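Local coordinates for protein aminopeptidase P; XAA-pro aminopeptidase (PDB 3IL0) that probably acts as a metal-dependent aminopeptidase of the M24B family, this chain being its N-terminal creatinase/prolidase domain rather than the peptidase domain, at residues Ala22-Gly27 and Asp77-Ile82; Ala42-Thr47 and Arg51-Asp56. All coordinates share one frame; numbering follows the deposited sequence.

Contact 1. Residues Ala22-Gly27 and Asp77-Ile82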
loop_
_atom_site.group_PDB
_atom_site.type_symbol
_atom_site.label_atom_id
_atom_site.label_comp_id
_atom_site.label_asym_id
_atom_site.label_seq_id
_atom_site.Cartn_x
_atom_site.Cartn_y
_atom_site.Cartn_z
ATOM N N ALA A 22 8.557 -2.372 -1.183
ATOM C CA ALA A 22 7.124 -2.127 -1.036
ATOM C C ALA A 22 6.826 -0.974 -0.045
ATOM O O ALA A 22 7.645 -0.622 0.779
ATOM C CB ALA A 22 6.467 -3.446 -0.555
ATOM N N LEU A 23 5.639 -0.413 -0.164
ATOM C CA LEU A 23 5.113 0.538 0.764
ATOM C C LEU A 23 3.682 0.177 1.073
ATOM O O LEU A 23 2.847 -0.029 0.173
ATOM C CB LEU A 23 5.185 1.957 0.224
ATOM C CG LEU A 23 4.906 3.070 1.254
ATOM C CD1 LEU A 23 5.986 3.155 2.379
ATOM C CD2 LEU A 23 4.730 4.364 0.528
ATOM N N LEU A 24 3.406 0.059 2.354
ATOM C CA LEU A 24 2.079 -0.079 2.818
ATOM C C LEU A 24 1.530 1.369 2.946
ATOM O O LEU A 24 2.138 2.204 3.598
ATOM C CB LEU A 24 2.151 -0.772 4.164
ATOM C CG LEU A 24 0.851 -0.901 4.939
ATOM C CD1 LEU A 24 0.091 -2.037 4.287
ATOM C CD2 LEU A 24 1.057 -1.156 6.458
ATOM N N VAL A 25 0.365 1.618 2.354
ATOM C CA VAL A 25 -0.321 2.902 2.371
ATOM C C VAL A 25 -1.689 2.726 3.046
ATOM O O VAL A 25 -2.537 2.011 2.554
ATOM C CB VAL A 25 -0.509 3.447 0.918
ATOM C CG1 VAL A 25 -1.214 4.766 0.933
ATOM C CG2 VAL A 25 0.860 3.529 0.210
ATOM N N THR A 26 -1.834 3.343 4.211
ATOM C CA THR A 26 -3.049 3.413 5.003
ATOM C C THR A 26 -3.363 4.919 5.003
ATOM O O THR A 26 -2.474 5.772 4.719
ATOM C CB THR A 26 -2.762 2.931 6.432
ATOM O OG1 THR A 26 -1.521 3.522 6.890
ATOM C CG2 THR A 26 -2.538 1.433 6.451
ATOM N N GLY A 27 -4.610 5.278 5.274
ATOM C CA GLY A 27 -5.013 6.706 5.230
ATOM C C GLY A 27 -5.839 6.918 3.990
ATOM O O GLY A 27 -5.336 6.716 2.886
ATOM N N ASP A 77 -8.816 -9.559 6.119
ATOM C CA ASP A 77 -7.537 -9.247 6.841
ATOM C C ASP A 77 -6.431 -8.835 5.888
ATOM O O ASP A 77 -5.656 -9.674 5.402
ATOM C CB ASP A 77 -7.018 -10.389 7.716
ATOM C CG ASP A 77 -6.049 -9.872 8.798
ATOM O OD1 ASP A 77 -5.491 -8.713 8.692
ATOM O OD2 ASP A 77 -5.889 -10.637 9.769
ATOM N N PRO A 78 -6.367 -7.528 5.621
ATOM C CA PRO A 78 -5.522 -7.154 4.518
ATOM C C PRO A 78 -4.025 -7.399 4.776
ATOM O O PRO A 78 -3.318 -7.732 3.817
ATOM C CB PRO A 78 -5.884 -5.683 4.258
ATOM C CG PRO A 78 -6.778 -5.276 5.432
ATOM C CD PRO A 78 -7.366 -6.502 5.957
ATOM N N LEU A 79 -3.562 -7.248 6.024
ATOM C CA LEU A 79 -2.132 -7.456 6.326
ATOM C C LEU A 79 -1.775 -8.969 6.155
ATOM O O LEU A 79 -0.705 -9.303 5.673
ATOM C CB LEU A 79 -1.725 -6.913 7.718
ATOM C CG LEU A 79 -1.859 -5.392 7.896
ATOM C CD1 LEU A 79 -1.815 -4.968 9.356
ATOM C CD2 LEU A 79 -0.801 -4.652 7.118
ATOM N N LYS A 80 -2.688 -9.850 6.545
ATOM C CA LYS A 80 -2.549 -11.296 6.306
ATOM C C LYS A 80 -2.457 -11.542 4.825
ATOM O O LYS A 80 -1.591 -12.287 4.380
ATOM C CB LYS A 80 -3.746 -12.052 6.859
ATOM C CG LYS A 80 -3.387 -13.447 7.392
ATOM C CD LYS A 80 -4.620 -14.256 7.926
ATOM C CE LYS A 80 -5.521 -14.828 6.772
ATOM N NZ LYS A 80 -4.722 -15.499 5.673
ATOM N N ASP A 81 -3.304 -10.895 4.030
ATOM C CA ASP A 81 -3.218 -11.130 2.593
ATOM C C ASP A 81 -1.942 -10.566 1.962
ATOM O O ASP A 81 -1.419 -11.191 1.047
ATOM C CB ASP A 81 -4.485 -10.622 1.867
ATOM C CG ASP A 81 -5.721 -11.477 2.205
ATOM O OD1 ASP A 81 -5.594 -12.722 2.027
ATOM O OD2 ASP A 81 -6.754 -10.940 2.689
ATOM N N ILE A 82 -1.442 -9.423 2.449
ATOM C CA ILE A 82 -0.208 -8.826 1.903
ATOM C C ILE A 82 1.031 -9.746 2.099
ATOM O O ILE A 82 1.927 -9.818 1.246
ATOM C CB ILE A 82 0.080 -7.468 2.544
ATOM C CG1 ILE A 82 -0.928 -6.425 2.040
ATOM C CG2 ILE A 82 1.503 -6.976 2.231
ATOM C CD1 ILE A 82 -0.922 -5.131 2.867
#
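Leu-24 meets Leu-79 and Ile-82, which lie about one turn apart on helix 78-88, through methyl groups alone. CD1 of Leu-24 does most of the touching. It lies 3.6 Å from CD1 of Ile-82 and 4.0 Å from CD2 of Leu-79. The other branch, CD2 of Leu-24, also reaches CD2 of Leu-79, at 4.0 Å. Leu-24 crosses each helix side chain at about a right angle. Its CB points at the helix; with CG anti to the backbone N (chi1 174°), the fork lies on the carbonyl-carbon side, and its two methyls meet the helix. Ile-82 also points its CB at the strand. Its extended CG1 arm (chi2 167°) puts CD1 at its far end, where it meets Leu-24 CD1. Leu-79 sets off to one side, and its CD2 end bends nearer.

The backbones stay well apart, 9.1 Å between CA of Leu-24 and CA of Ile-82. Tyr-104 and Leu-108 of helix 102-111 also pack on Leu-24, while Phe-112 touches both Leu-79 and Ile-82. The chemistry is purely apolar: this small, largely buried methyl contact, one part of the packing of helix 78-88 on the sheet, rests on shape and exclusion of water, without directional bonds.

Contact 2. Residues Ala42-Thr47 and Arg51-Asp56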
loop_
_atom_site.group_PDB
_atom_site.type_symbol
_atom_site.label_atom_id
_atom_site.label_comp_id
_atom_site.label_asym_id
_atom_site.label_seq_id
_atom_site.Cartn_x
_atom_site.Cartn_y
_atom_site.Cartn_z
ATOM N N ALA A 42 -10.072 0.680 2.832
ATOM C CA ALA A 42 -9.167 0.177 1.815
ATOM C C ALA A 42 -7.741 0.181 2.420
ATOM O O ALA A 42 -7.444 1.008 3.295
ATOM C CB ALA A 42 -9.234 1.049 0.551
ATOM N N THR A 43 -6.891 -0.772 1.987
ATOM C CA THR A 43 -5.432 -0.744 2.241
ATOM C C THR A 43 -4.812 -0.839 0.870
ATOM O O THR A 43 -5.333 -1.549 -0.022
ATOM C CB THR A 43 -4.925 -1.937 3.124
ATOM O OG1 THR A 43 -5.559 -1.914 4.416
ATOM C CG2 THR A 43 -3.345 -1.913 3.340
ATOM N N VAL A 44 -3.709 -0.134 0.687
ATOM C CA VAL A 44 -2.940 -0.219 -0.552
ATOM C C VAL A 44 -1.555 -0.756 -0.249
ATOM O O VAL A 44 -0.959 -0.446 0.806
ATOM C CB VAL A 44 -2.897 1.147 -1.226
ATOM C CG1 VAL A 44 -1.783 1.255 -2.296
ATOM C CG2 VAL A 44 -4.269 1.437 -1.756
ATOM N N PHE A 45 -1.043 -1.566 -1.160
ATOM C CA PHE A 45 0.255 -2.106 -0.994
ATOM C C PHE A 45 0.879 -2.115 -2.384
ATOM O O PHE A 45 0.449 -2.881 -3.224
ATOM C CB PHE A 45 0.177 -3.521 -0.387
ATOM C CG PHE A 45 1.531 -4.118 -0.043
ATOM C CD1 PHE A 45 2.199 -3.721 1.081
ATOM C CD2 PHE A 45 2.121 -5.054 -0.856
ATOM C CE1 PHE A 45 3.444 -4.260 1.403
ATOM C CE2 PHE A 45 3.397 -5.631 -0.551
ATOM C CZ PHE A 45 4.041 -5.236 0.584
ATOM N N ILE A 46 1.905 -1.290 -2.598
ATOM C CA ILE A 46 2.575 -1.104 -3.895
ATOM C C ILE A 46 4.030 -1.592 -3.808
ATOM O O ILE A 46 4.776 -1.244 -2.864
ATOM C CB ILE A 46 2.518 0.397 -4.396
ATOM C CG1 ILE A 46 1.064 0.828 -4.587
ATOM C CG2 ILE A 46 3.256 0.611 -5.759
ATOM C CD1 ILE A 46 0.908 2.315 -4.955
ATOM N N THR A 47 4.400 -2.418 -4.794
ATOM C CA THR A 47 5.775 -2.886 -5.003
ATOM C C THR A 47 6.342 -2.350 -6.386
ATOM O O THR A 47 5.640 -1.672 -7.151
ATOM C CB THR A 47 5.777 -4.447 -4.972
ATOM O OG1 THR A 47 5.302 -4.948 -6.227
ATOM C CG2 THR A 47 4.825 -4.944 -3.833
ATOM N N ARG A 51 0.462 -3.456 -7.754
ATOM C CA ARG A 51 -0.290 -2.496 -7.021
ATOM C C ARG A 51 -1.488 -3.249 -6.514
ATOM O O ARG A 51 -2.285 -3.756 -7.318
ATOM C CB ARG A 51 -0.723 -1.362 -7.927
ATOM C CG ARG A 51 0.430 -0.649 -8.603
ATOM C CD ARG A 51 -0.016 0.677 -9.156
ATOM N NE ARG A 51 1.039 1.153 -10.036
ATOM C CZ ARG A 51 1.079 0.984 -11.353
ATOM N NH1 ARG A 51 0.082 0.406 -12.007
ATOM N NH2 ARG A 51 2.132 1.423 -12.017
ATOM N N LEU A 52 -1.629 -3.330 -5.193
ATOM C CA LEU A 52 -2.738 -4.023 -4.596
ATOM C C LEU A 52 -3.675 -3.060 -3.915
ATOM O O LEU A 52 -3.263 -2.117 -3.218
ATOM C CB LEU A 52 -2.231 -5.031 -3.578
ATOM C CG LEU A 52 -1.248 -6.107 -4.029
ATOM C CD1 LEU A 52 -1.006 -7.072 -2.876
ATOM C CD2 LEU A 52 -1.770 -6.845 -5.352
ATOM N N PHE A 53 -4.959 -3.311 -4.091
ATOM C CA PHE A 53 -5.979 -2.551 -3.376
ATOM C C PHE A 53 -6.778 -3.567 -2.603
ATOM O O PHE A 53 -7.321 -4.502 -3.200
ATOM C CB PHE A 53 -6.884 -1.788 -4.379
ATOM C CG PHE A 53 -7.979 -0.993 -3.726
ATOM C CD1 PHE A 53 -7.839 0.377 -3.537
ATOM C CD2 PHE A 53 -9.150 -1.618 -3.286
ATOM C CE1 PHE A 53 -8.845 1.115 -2.936
ATOM C CE2 PHE A 53 -10.143 -0.901 -2.657
ATOM C CZ PHE A 53 -10.001 0.478 -2.497
ATOM N N LEU A 54 -6.879 -3.405 -1.293
ATOM C CA LEU A 54 -7.498 -4.444 -0.501
ATOM C C LEU A 54 -8.709 -3.900 0.232
ATOM O O LEU A 54 -8.605 -2.933 0.992
ATOM C CB LEU A 54 -6.471 -5.095 0.473
ATOM C CG LEU A 54 -5.183 -5.690 -0.142
ATOM C CD1 LEU A 54 -3.992 -4.805 0.101
ATOM C CD2 LEU A 54 -4.900 -7.049 0.405
ATOM N N THR A 55 -9.850 -4.552 0.023
ATOM C CA THR A 55 -11.071 -4.203 0.744
ATOM C C THR A 55 -12.017 -5.411 1.022
ATOM O O THR A 55 -11.814 -6.523 0.527
ATOM C CB THR A 55 -11.787 -3.069 -0.003
ATOM O OG1 THR A 55 -12.824 -2.542 0.820
ATOM C CG2 THR A 55 -12.338 -3.557 -1.324
ATOM N N ASP A 56 -13.022 -5.168 1.862
ATOM C CA ASP A 56 -14.089 -6.151 2.185
ATOM C C ASP A 56 -15.109 -6.396 1.048
ATOM O O ASP A 56 -15.049 -5.765 -0.033
ATOM C CB ASP A 56 -14.856 -5.711 3.435
ATOM C CG ASP A 56 -15.590 -4.393 3.225
ATOM O OD1 ASP A 56 -16.140 -4.171 2.110
ATOM O OD2 ASP A 56 -15.605 -3.569 4.180
#
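Strands 42-47 and 51-55 form an antiparallel beta hairpin in the mixed sheet of the creatinase/prolidase N-terminal domain. Their axes run 4.7 Å apart at closest approach, with N-to-C directions at 161°. Two hydrogen-bonded pairs hold them. In the first, Thr-43 N donates to Leu-54 O at 2.9 Å, and Leu-54 N returns a bond to Thr-43 O at 2.7 Å. In the second pair, Phe-45 N reaches Leu-52 O at 3.1 Å and Leu-52 N reaches Phe-45 O at 2.9 Å. Val-44 with Phe-53 and Ile-46 with Arg-51 are non-hydrogen-bonded pairs. CA of Val-44 makes a CA-H...O contact with Leu-52 O at 3.3 Å.

Side chains alternate between two faces. On one, CG2 of Val-44 approaches CD1 of Phe-53 at 4.1 Å, and CG2 of Ile-46 lies against CG of Arg-51. Phe-53 has CG anti to its N (chi1 179°), which turns the ring along its own strand, with Thr-55 CG2 at its edge. Phe-37 stacks edge-to-face with it. On the other face are Thr-43, Phe-45, Leu-52 and Leu-54. CD2 of Phe-45 comes to 4.2 Å from CD1 of Leu-52, and CD1 of Leu-54 lies close to Thr-43 O. Val-86 of helix 78-88 packs on Phe-45, and Phe-85 on Leu-52. Ile-31 of helix 28-35 covers Ala-42, Val-44 and Phe-53 on the first face. Mostly apolar side chains on both faces, with helices packed on either side, are typical of a sheet layered between helices in an alpha/beta fold.

Both contacts are buried and lie close together, their centres about 6 Å apart. They share one sheet, in which strands 22-25 and 42-47 are neighbours. Val-25 N and Val-44 O, 2.9 Å apart, probably form a hydrogen bond between these strands, as do Leu-23 N and Ile-46 O. Contact 2 is made within the sheet and combines backbone hydrogen bonds with apolar packing. Contact 1 is made between sheet and helix and is only apolar. Ile-82 joins them, since its CG2 also packs on the Phe-45 ring. In sequence, the local hairpin falls between the two segments that contact 1 brings together.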